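Local coordinates for protein xyloglucan-specific endo-beta-1,4-glucanase BoGH5A (Bacteroides ovatus, PDB 3ZMR) that cuts the backbone of xyloglucan at internal beta-1,4-glucosidic linkages, with retention of the beta configuration, to give xyloglucan oligosaccharides, at residues T260-N265 against I393-P398; A314-H319 against L333-Y338. One frame throughout, in Å; residues are numbered along the deposited sequence.

Both contacts lie in the glycosyl hydrolase family 5 catalytic module, a closed barrel of eight parallel strands. Their centres are 9 Å apart. Along the chain the order is 260-265, 314-319, 333-338, 393-398, so contact 2 falls entirely between the two halves of contact 1. Strands 331-337 and 391-396 are neighbours in the barrel. Contact 1 sets the probable proton donor and the inferred nucleophile beside the bound glucose. Contact 2 packs helix 313-319 on the outside of strand 331-337, while inward-facing His336 and the following Tyr338 lie beside the same sugar. The contacts meet at Glu395 OE1 to Tyr338 OH and at Glu262 OE2 to His336 ND1, both probable hydrogen bonds of 2.7 Å.

Contact 1 of 2, residues T260-N265 against I393-P398; sequences TNEVNN and IGEYGP. With BGC (beta-D-glucopyranose), chain C; GLC (alpha-D-glucopyranose), chain L.
Asn261 and Glu395 approach each other beside the bound glucose, with Asn261 OD1 3.8 Å from Glu395 OE2. Glu262 comes in next to them, its OE2 4.4 Å from OE1 of Glu395. No direct bond joins the two segments; the sugar bridges them. Asn261 ND2 donates to O2 of the alpha anomer (GLC) at 2.9 Å, nearly straight at 168°. Glu395 OE2 lies 2.7 Å from the same GLC O2, and His216 NE2 is a further hydrogen-bond partner of the sugar. Glu395 OE1 and Glu262 OE2 both lie near the anomeric carbon C1, which is consistent with Glu395 as the inferred nucleophile of a retaining hydrolase, facing Glu262, the proton donor by similarity. The alpha and beta forms overlap as alternative models, so the very short approaches to C1 are doubtful. The pair is placed as in other (beta/alpha)8-barrel glycosidases of this clan: an Asn-Glu pair just after the fourth strand, 255-258, and a glutamate on the seventh, 391-396. Both glutamates reach in with extended chains, CG lying anti to the carbonyl carbon (chi1 -62° in Glu262, -56° in Glu395). A second shell fixes the tips. Arg172 forms a salt bridge with Glu395 OE2 and a hydrogen bond with Asn261 OD1. Tyr338 holds Glu395 OE1, and His336 holds Glu262 OE2.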
ATOM      1  N   THR A 260      -3.557  -3.698   2.531  1.00  7.77           N
ATOM      2  CA  THR A 260      -2.758  -4.191   3.652  1.00  8.34           C
ATOM      3  C   THR A 260      -2.241  -2.999   4.461  1.00  9.45           C
ATOM      4  O   THR A 260      -2.446  -1.856   4.083  1.00  9.22           O
ATOM      5  CB  THR A 260      -1.552  -5.058   3.172  1.00  9.07           C
ATOM      6  OG1 THR A 260      -0.542  -4.209   2.597  1.00  9.46           O
ATOM      7  CG2 THR A 260      -1.981  -6.135   2.178  1.00 11.14           C
ATOM      8  N   ASN A 261      -1.544  -3.292   5.552  1.00  9.29           N
ATOM      9  CA  ASN A 261      -0.908  -2.254   6.334  1.00  9.38           C
ATOM     10  C   ASN A 261       0.620  -2.386   6.187  1.00  8.50           C
ATOM     11  O   ASN A 261       1.141  -2.139   5.101  1.00 10.67           O
ATOM     12  CB  ASN A 261      -1.402  -2.294   7.774  1.00  8.34           C
ATOM     13  CG  ASN A 261      -0.903  -1.123   8.593  1.00  8.37           C
ATOM     14  OD1 ASN A 261      -0.926   0.013   8.133  1.00  9.93           O
ATOM     15  ND2 ASN A 261      -0.458  -1.391   9.820  1.00 10.28           N
ATOM     16  N   GLU A 262       1.321  -2.805   7.256  1.00  9.20           N
ATOM     17  CA  GLU A 262       2.792  -2.860   7.300  1.00  9.06           C
ATOM     18  C   GLU A 262       3.265  -4.318   7.266  1.00  9.58           C
ATOM     19  O   GLU A 262       3.503  -4.928   8.312  1.00 12.13           O
ATOM     20  CB  GLU A 262       3.369  -2.117   8.526  1.00 14.96           C
ATOM     21  CG  GLU A 262       3.063  -0.639   8.572  1.00 12.65           C
ATOM     22  CD  GLU A 262       3.658   0.072   9.763  1.00 23.38           C
ATOM     23  OE1 GLU A 262       4.242  -0.648  10.639  1.00 27.38           O
ATOM     24  OE2 GLU A 262       3.495   1.330   9.820  1.00 18.40           O
ATOM     25  N   VAL A 263       3.365  -4.890   6.072  1.00  9.35           N
ATOM     26  CA  VAL A 263       3.739  -6.304   5.913  1.00  9.77           C
ATOM     27  C   VAL A 263       5.241  -6.405   6.211  1.00 10.09           C
ATOM     28  O   VAL A 263       6.050  -5.650   5.695  1.00 11.55           O
ATOM     29  CB  VAL A 263       3.411  -6.837   4.504  1.00  9.75           C
ATOM     30  CG1 VAL A 263       3.968  -8.260   4.332  1.00 18.96           C
ATOM     31  CG2 VAL A 263       1.899  -6.795   4.303  1.00 10.88           C
ATOM     32  N   ASN A 264       5.562  -7.370   7.068  1.00 11.23           N
ATOM     33  CA  ASN A 264       6.893  -7.631   7.609  1.00 14.02           C
ATOM     34  C   ASN A 264       7.053  -9.144   7.708  1.00 11.89           C
ATOM     35  O   ASN A 264       6.081  -9.856   7.677  1.00 10.91           O
ATOM     36  CB  ASN A 264       6.955  -7.037   9.061  1.00 16.50           C
ATOM     37  CG  ASN A 264       8.291  -7.171   9.726  1.00 23.24           C
ATOM     38  OD1 ASN A 264       8.395  -7.786  10.797  1.00 35.16           O
ATOM     39  ND2 ASN A 264       9.311  -6.581   9.138  1.00 22.89           N
ATOM     40  N   ASN A 265       8.290  -9.632   7.814  1.00 10.83           N
ATOM     41  CA  ASN A 265       8.501 -11.012   8.219  1.00 12.27           C
ATOM     42  C   ASN A 265       8.693 -11.136   9.745  1.00 12.34           C
ATOM     43  O   ASN A 265       9.788 -10.944  10.257  1.00 16.81           O
ATOM     44  CB  ASN A 265       9.669 -11.639   7.475  1.00 12.64           C
ATOM     45  CG  ASN A 265       9.773 -13.114   7.748  1.00 17.38           C
ATOM     46  OD1 ASN A 265       8.978 -13.661   8.545  1.00 17.76           O
ATOM     47  ND2 ASN A 265      10.727 -13.774   7.105  1.00 16.11           N
ATOM     48  N   ILE A 393       1.140   9.241   2.190  1.00  8.75           N
ATOM     49  CA  ILE A 393       1.859   8.994   3.440  1.00  7.20           C
ATOM     50  C   ILE A 393       0.757   8.707   4.451  1.00  8.08           C
ATOM     51  O   ILE A 393       0.144   9.601   5.052  1.00  8.69           O
ATOM     52  CB  ILE A 393       2.789  10.166   3.847  1.00  7.62           C
ATOM     53  CG1 ILE A 393       3.835  10.427   2.739  1.00 10.13           C
ATOM     54  CG2 ILE A 393       3.446   9.945   5.217  1.00 12.96           C
ATOM     55  CD1 ILE A 393       4.726   9.248   2.399  1.00 10.34           C
ATOM     56  N   GLY A 394       0.463   7.415   4.580  1.00  7.91           N
ATOM     57  CA  GLY A 394      -0.754   6.977   5.271  1.00  8.09           C
ATOM     58  C   GLY A 394      -0.767   7.202   6.764  1.00  7.47           C
ATOM     59  O   GLY A 394      -1.846   7.245   7.369  1.00  7.61           O
ATOM     60  N   GLU A 395       0.438   7.326   7.335  1.00  7.38           N
ATOM     61  CA  GLU A 395       0.630   7.681   8.725  1.00  6.73           C
ATOM     62  C   GLU A 395       1.913   8.485   8.870  1.00  6.98           C
ATOM     63  O   GLU A 395       2.928   8.132   8.286  1.00  8.04           O
ATOM     64  CB  GLU A 395       0.753   6.448   9.628  1.00  8.16           C
ATOM     65  CG  GLU A 395      -0.387   5.462   9.575  1.00  8.63           C
ATOM     66  CD  GLU A 395      -0.175   4.247  10.455  1.00  9.90           C
ATOM     67  OE1 GLU A 395       0.698   4.285  11.361  1.00 11.32           O
ATOM     68  OE2 GLU A 395      -0.882   3.219  10.219  1.00  8.62           O
ATOM     69  N   TYR A 396       1.840   9.544   9.672  1.00  6.81           N
ATOM     70  CA  TYR A 396       3.015  10.253  10.189  1.00  9.96           C
ATOM     71  C   TYR A 396       2.565  10.883  11.509  1.00  7.15           C
ATOM     72  O   TYR A 396       1.371  11.092  11.735  1.00  7.82           O
ATOM     73  CB  TYR A 396       3.578  11.322   9.200  1.00  7.85           C
ATOM     74  CG  TYR A 396       2.714  12.526   9.160  1.00  8.47           C
ATOM     75  CD1 TYR A 396       1.536  12.562   8.408  1.00 11.22           C
ATOM     76  CD2 TYR A 396       3.022  13.671   9.921  1.00  8.84           C
ATOM     77  CE1 TYR A 396       0.693  13.665   8.433  1.00  8.50           C
ATOM     78  CE2 TYR A 396       2.170  14.746   9.986  1.00  8.82           C
ATOM     79  CZ  TYR A 396       1.014  14.762   9.237  1.00  7.67           C
ATOM     80  OH  TYR A 396       0.137  15.849   9.291  1.00  9.27           O
ATOM     81  N   GLY A 397       3.523  11.282  12.335  1.00  8.60           N
ATOM     82  CA  GLY A 397       3.240  12.128  13.490  1.00  9.90           C
ATOM     83  C   GLY A 397       3.963  11.691  14.750  1.00  9.82           C
ATOM     84  O   GLY A 397       4.252  10.514  14.947  1.00 10.66           O
ATOM     85  N   PRO A 398       4.296  12.674  15.605  1.00  9.20           N
ATOM     86  CA  PRO A 398       4.969  12.370  16.854  1.00  9.84           C
ATOM     87  C   PRO A 398       4.012  12.197  18.036  1.00 10.12           C
ATOM     88  O   PRO A 398       2.973  12.887  18.131  1.00 11.32           O
ATOM     89  CB  PRO A 398       5.817  13.623  17.066  1.00 14.44           C
ATOM     90  CG  PRO A 398       4.956  14.720  16.526  1.00 11.79           C
ATOM     91  CD  PRO A 398       4.170  14.134  15.399  1.00  9.99           C
TER
HETATM   92  C2  BGC C   1       1.115   1.024  12.319  0.50 20.95           C
HETATM   93  C3  BGC C   1       0.295   1.639  13.466  0.50 22.28           C
HETATM   94  C4  BGC C   1       1.161   2.010  14.665  0.50 29.09           C
HETATM   95  C5  BGC C   1       2.274   2.893  14.083  0.50 35.62           C
HETATM   96  C6  BGC C   1       3.181   3.417  15.182  0.50 39.76           C
HETATM   97  C1  BGC C   1       2.416   1.744  11.935  0.50 25.60           C
HETATM   98  O2  BGC C   1       0.288   0.928  11.161  0.50 15.46           O
HETATM   99  O3  BGC C   1      -0.714   0.688  13.867  0.50 21.62           O
HETATM  100  O4  BGC C   1       0.347   2.641  15.695  0.50 26.44           O
HETATM  101  O5  BGC C   1       3.075   2.165  13.132  0.50 41.96           O
HETATM  102  O6  BGC C   1       3.541   2.293  16.004  0.50 61.75           O
HETATM  103  C1  GLC L1519       2.226   2.113  12.204  0.50 18.82           C
HETATM  104  C2  GLC L1519       1.046   1.180  12.452  0.50 15.45           C
HETATM  105  C3  GLC L1519       0.153   1.680  13.588  0.50 13.01           C
HETATM  106  C4  GLC L1519       1.056   1.914  14.804  0.50 18.55           C
HETATM  107  C5  GLC L1519       2.285   2.749  14.417  0.50 39.31           C
HETATM  108  C6  GLC L1519       3.228   3.047  15.579  0.50 70.31           C
HETATM  109  O2  GLC L1519       0.348   1.013  11.246  0.50 11.30           O
HETATM  110  O3  GLC L1519      -0.950   0.780  13.839  0.50  7.94           O
HETATM  111  O4  GLC L1519       0.272   2.611  15.733  0.50 25.57           O
HETATM  112  O5  GLC L1519       2.999   2.122  13.375  0.50 24.90           O
HETATM  113  O6  GLC L1519       2.807   4.274  16.144  0.50 90.45           O

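Contact 2 of 2, residues A314-H319 against L333-Y338; sequences AKAVAH and LECHYY. With BGC (beta-D-glucopyranose), chain C; GLC (alpha-D-glucopyranose), chain L; EDO (1,2-ethanediol), chain G.
Leu333 lays its CD2 methyl 4.1 Å from CB of Ala316, which points from the helix toward the strand. The first torsion of Leu333 sends CG away from the backbone N (chi1 172°), and the branched end then reaches the alanine. Glu334 faces the other way, into the barrel. Its OE2 accepts from His336 NE2 at 2.8 Å with an angle of 152°. The histidine donates in its own ring plane, but meets OE2 from above the carboxylate plane, 49° out of it. OE2 also has a salt bridge to Arg172, and OE1 a hydrogen bond to Gln307, so both oxygens of this buried carboxylate are held. Cys335 turns outward again and sets SG 3.8 Å from Ala316 CB. These two apolar touches on one methyl seat helix 313-319 on strand 331-337, within the beta-alpha-beta unit that runs from strand 304-307 through the helix. The small alanine lets the helix come near: the CA atoms of Ala316 and Cys335 are 7.6 Å apart. His336 returns to the barrel interior, with CE1 4.0 Å from GLC O2. Its ND1 hydrogen-bonds to Glu262 OE2. A leucine in its place would probably leave Glu334 OE2 without its imidazole donor and Glu262 OE2 without its imidazole partner. Tyr337 packs outward on helix 371-379. Tyr338 then carries its ring, at an oblique angle, to the glucose, where CE2 is 3.9 Å from GLC C1.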
ATOM      1  N   ALA A 314      12.273   3.802   1.611  1.00 11.40           N
ATOM      2  CA  ALA A 314      13.436   3.335   0.852  1.00  8.55           C
ATOM      3  C   ALA A 314      13.140   1.982   0.191  1.00  9.13           C
ATOM      4  O   ALA A 314      13.572   1.729  -0.931  1.00  9.61           O
ATOM      5  CB  ALA A 314      14.689   3.281   1.726  1.00 10.82           C
ATOM      6  N   LYS A 315      12.423   1.107   0.885  1.00  9.41           N
ATOM      7  CA  LYS A 315      12.036  -0.181   0.302  1.00  9.15           C
ATOM      8  C   LYS A 315      11.045  -0.038  -0.861  1.00  8.28           C
ATOM      9  O   LYS A 315      11.001  -0.888  -1.768  1.00 11.21           O
ATOM     10  CB  LYS A 315      11.542  -1.169   1.359  1.00 10.79           C
ATOM     11  CG  LYS A 315      12.638  -1.646   2.316  1.00 12.44           C
ATOM     12  CD  LYS A 315      12.091  -2.515   3.430  1.00 13.17           C
ATOM     13  CE  LYS A 315      13.188  -3.022   4.344  1.00 17.21           C
ATOM     14  NZ  LYS A 315      13.839  -1.937   5.104  1.00 15.13           N
ATOM     15  N   ALA A 316      10.214   1.003  -0.814  1.00 10.06           N
ATOM     16  CA  ALA A 316       9.326   1.290  -1.958  1.00  8.95           C
ATOM     17  C   ALA A 316      10.165   1.583  -3.197  1.00  9.80           C
ATOM     18  O   ALA A 316       9.992   0.986  -4.267  1.00 10.11           O
ATOM     19  CB  ALA A 316       8.402   2.469  -1.655  1.00 15.49           C
ATOM     20  N   VAL A 317      11.082   2.526  -3.051  1.00 10.17           N
ATOM     21  CA  VAL A 317      11.923   2.962  -4.146  1.00 10.46           C
ATOM     22  C   VAL A 317      12.713   1.783  -4.712  1.00  9.71           C
ATOM     23  O   VAL A 317      12.843   1.633  -5.928  1.00 12.63           O
ATOM     24  CB  VAL A 317      12.867   4.091  -3.688  1.00 11.45           C
ATOM     25  CG1 VAL A 317      13.901   4.431  -4.754  1.00 11.63           C
ATOM     26  CG2 VAL A 317      12.068   5.348  -3.331  1.00 11.97           C
ATOM     27  N   ALA A 318      13.242   0.932  -3.831  1.00  9.41           N
ATOM     28  CA  ALA A 318      14.119  -0.176  -4.264  1.00 10.14           C
ATOM     29  C   ALA A 318      13.370  -1.425  -4.749  1.00 10.87           C
ATOM     30  O   ALA A 318      13.891  -2.190  -5.574  1.00 13.10           O
ATOM     31  CB  ALA A 318      15.085  -0.547  -3.131  1.00 22.11           C
ATOM     32  N   HIS A 319      12.175  -1.678  -4.221  1.00  9.11           N
ATOM     33  CA  HIS A 319      11.546  -2.992  -4.408  1.00  9.48           C
ATOM     34  C   HIS A 319      10.067  -3.040  -4.767  1.00  8.78           C
ATOM     35  O   HIS A 319       9.554  -4.116  -5.091  1.00 11.83           O
ATOM     36  CB  HIS A 319      11.738  -3.847  -3.142  1.00 11.86           C
ATOM     37  CG  HIS A 319      13.161  -3.953  -2.697  1.00 12.61           C
ATOM     38  ND1 HIS A 319      14.081  -4.725  -3.361  1.00 15.01           N
ATOM     39  CD2 HIS A 319      13.812  -3.397  -1.645  1.00 13.16           C
ATOM     40  CE1 HIS A 319      15.246  -4.632  -2.745  1.00 18.01           C
ATOM     41  NE2 HIS A 319      15.103  -3.842  -1.693  1.00 15.58           N
ATOM     42  N   LEU A 333       0.282   4.345  -4.356  1.00  7.57           N
ATOM     43  CA  LEU A 333       1.234   3.724  -3.426  1.00  7.96           C
ATOM     44  C   LEU A 333       1.044   4.339  -2.040  1.00  7.37           C
ATOM     45  O   LEU A 333       0.786   5.553  -1.912  1.00  9.55           O
ATOM     46  CB  LEU A 333       2.675   4.018  -3.876  1.00  8.56           C
ATOM     47  CG  LEU A 333       3.801   3.617  -2.919  1.00  9.46           C
ATOM     48  CD1 LEU A 333       3.885   2.109  -2.797  1.00  9.77           C
ATOM     49  CD2 LEU A 333       5.116   4.127  -3.451  1.00 10.56           C
ATOM     50  N   GLU A 334       1.204   3.505  -1.001  1.00  7.48           N
ATOM     51  CA  GLU A 334       1.210   3.952   0.399  1.00  7.48           C
ATOM     52  C   GLU A 334       2.537   3.612   1.083  1.00  6.86           C
ATOM     53  O   GLU A 334       2.992   2.474   1.050  1.00  8.51           O
ATOM     54  CB  GLU A 334       0.062   3.315   1.185  1.00  7.49           C
ATOM     55  CG  GLU A 334       0.049   3.660   2.668  1.00  8.09           C
ATOM     56  CD  GLU A 334      -1.139   3.124   3.419  1.00  9.24           C
ATOM     57  OE1 GLU A 334      -1.880   2.252   2.860  1.00  9.50           O
ATOM     58  OE2 GLU A 334      -1.330   3.566   4.596  1.00 10.25           O
ATOM     59  N   CYS A 335       3.101   4.633   1.736  1.00  7.76           N
ATOM     60  CA  CYS A 335       4.187   4.502   2.688  1.00  7.95           C
ATOM     61  C   CYS A 335       3.761   5.165   3.992  1.00  7.52           C
ATOM     62  O   CYS A 335       2.830   5.985   4.015  1.00  8.16           O
ATOM     63  CB  CYS A 335       5.462   5.183   2.196  1.00  8.40           C
ATOM     64  SG  CYS A 335       6.127   4.497   0.649  1.00 10.52           S
ATOM     65  N   HIS A 336       4.444   4.800   5.075  1.00  7.93           N
ATOM     66  CA  HIS A 336       4.311   5.486   6.345  1.00  7.72           C
ATOM     67  C   HIS A 336       5.630   6.163   6.640  1.00  8.15           C
ATOM     68  O   HIS A 336       6.663   5.763   6.109  1.00 11.61           O
ATOM     69  CB  HIS A 336       3.899   4.511   7.456  1.00  7.64           C
ATOM     70  CG  HIS A 336       2.579   3.849   7.240  1.00  9.16           C
ATOM     71  ND1 HIS A 336       2.136   2.790   7.997  1.00 10.18           N
ATOM     72  CD2 HIS A 336       1.589   4.118   6.357  1.00 10.14           C
ATOM     73  CE1 HIS A 336       0.937   2.430   7.570  1.00  8.73           C
ATOM     74  NE2 HIS A 336       0.594   3.209   6.566  1.00  9.42           N
ATOM     75  N   TYR A 337       5.614   7.163   7.514  1.00  8.58           N
ATOM     76  CA  TYR A 337       6.847   7.952   7.749  1.00  8.52           C
ATOM     77  C   TYR A 337       6.889   8.395   9.209  1.00  8.35           C
ATOM     78  O   TYR A 337       6.104   9.238   9.637  1.00  9.53           O
ATOM     79  CB  TYR A 337       6.940   9.173   6.823  1.00  8.95           C
ATOM     80  CG  TYR A 337       8.291   9.828   6.912  1.00  9.44           C
ATOM     81  CD1 TYR A 337       9.416   9.244   6.336  1.00 14.36           C
ATOM     82  CD2 TYR A 337       8.462  10.996   7.645  1.00 10.66           C
ATOM     83  CE1 TYR A 337      10.659   9.828   6.472  1.00 11.75           C
ATOM     84  CE2 TYR A 337       9.695  11.597   7.779  1.00 15.96           C
ATOM     85  CZ  TYR A 337      10.799  11.005   7.179  1.00 13.06           C
ATOM     86  OH  TYR A 337      12.045  11.581   7.302  1.00 12.45           O
ATOM     87  N   TYR A 338       7.834   7.819   9.931  1.00  8.91           N
ATOM     88  CA  TYR A 338       8.025   8.109  11.364  1.00 10.70           C
ATOM     89  C   TYR A 338       9.481   8.450  11.729  1.00  9.63           C
ATOM     90  O   TYR A 338       9.843   8.459  12.901  1.00 12.50           O
ATOM     91  CB  TYR A 338       7.530   6.944  12.203  1.00 12.26           C
ATOM     92  CG  TYR A 338       6.031   6.779  12.272  1.00 10.21           C
ATOM     93  CD1 TYR A 338       5.256   7.675  12.986  1.00 10.87           C
ATOM     94  CD2 TYR A 338       5.390   5.713  11.645  1.00  9.11           C
ATOM     95  CE1 TYR A 338       3.886   7.501  13.097  1.00  9.91           C
ATOM     96  CE2 TYR A 338       4.029   5.533  11.755  1.00  9.94           C
ATOM     97  CZ  TYR A 338       3.275   6.420  12.494  1.00  8.85           C
ATOM     98  OH  TYR A 338       1.917   6.250  12.669  1.00 10.20           O
TER
HETATM   99  C2  BGC C   1       1.115   1.024  12.319  0.50 20.95           C
HETATM  100  C3  BGC C   1       0.295   1.639  13.466  0.50 22.28           C
HETATM  101  C4  BGC C   1       1.161   2.010  14.665  0.50 29.09           C
HETATM  102  C5  BGC C   1       2.274   2.893  14.083  0.50 35.62           C
HETATM  103  C6  BGC C   1       3.181   3.417  15.182  0.50 39.76           C
HETATM  104  C1  BGC C   1       2.416   1.744  11.935  0.50 25.60           C
HETATM  105  O2  BGC C   1       0.288   0.928  11.161  0.50 15.46           O
HETATM  106  O3  BGC C   1      -0.714   0.688  13.867  0.50 21.62           O
HETATM  107  O4  BGC C   1       0.347   2.641  15.695  0.50 26.44           O
HETATM  108  O5  BGC C   1       3.075   2.165  13.132  0.50 41.96           O
HETATM  109  O6  BGC C   1       3.541   2.293  16.004  0.50 61.75           O
HETATM  110  C1  GLC L1519       2.226   2.113  12.204  0.50 18.82           C
HETATM  111  C2  GLC L1519       1.046   1.180  12.452  0.50 15.45           C
HETATM  112  C3  GLC L1519       0.153   1.680  13.588  0.50 13.01           C
HETATM  113  C4  GLC L1519       1.056   1.914  14.804  0.50 18.55           C
HETATM  114  C5  GLC L1519       2.285   2.749  14.417  0.50 39.31           C
HETATM  115  C6  GLC L1519       3.228   3.047  15.579  0.50 70.31           C
HETATM  116  O2  GLC L1519       0.348   1.013  11.246  0.50 11.30           O
HETATM  117  O3  GLC L1519      -0.950   0.780  13.839  0.50  7.94           O
HETATM  118  O4  GLC L1519       0.272   2.611  15.733  0.50 25.57           O
HETATM  119  O5  GLC L1519       2.999   2.122  13.375  0.50 24.90           O
HETATM  120  O6  GLC L1519       2.807   4.274  16.144  0.50 90.45           O
HETATM  121  C1  EDO G1513      15.682  -1.217   0.352  1.00 30.46           C
HETATM  122  O1  EDO G1513      15.857  -0.161   1.289  1.00 35.98           O
HETATM  123  C2  EDO G1513      16.484  -2.482   0.673  1.00 24.63           C
HETATM  124  O2  EDO G1513      17.355  -2.833  -0.402  1.00 64.70           O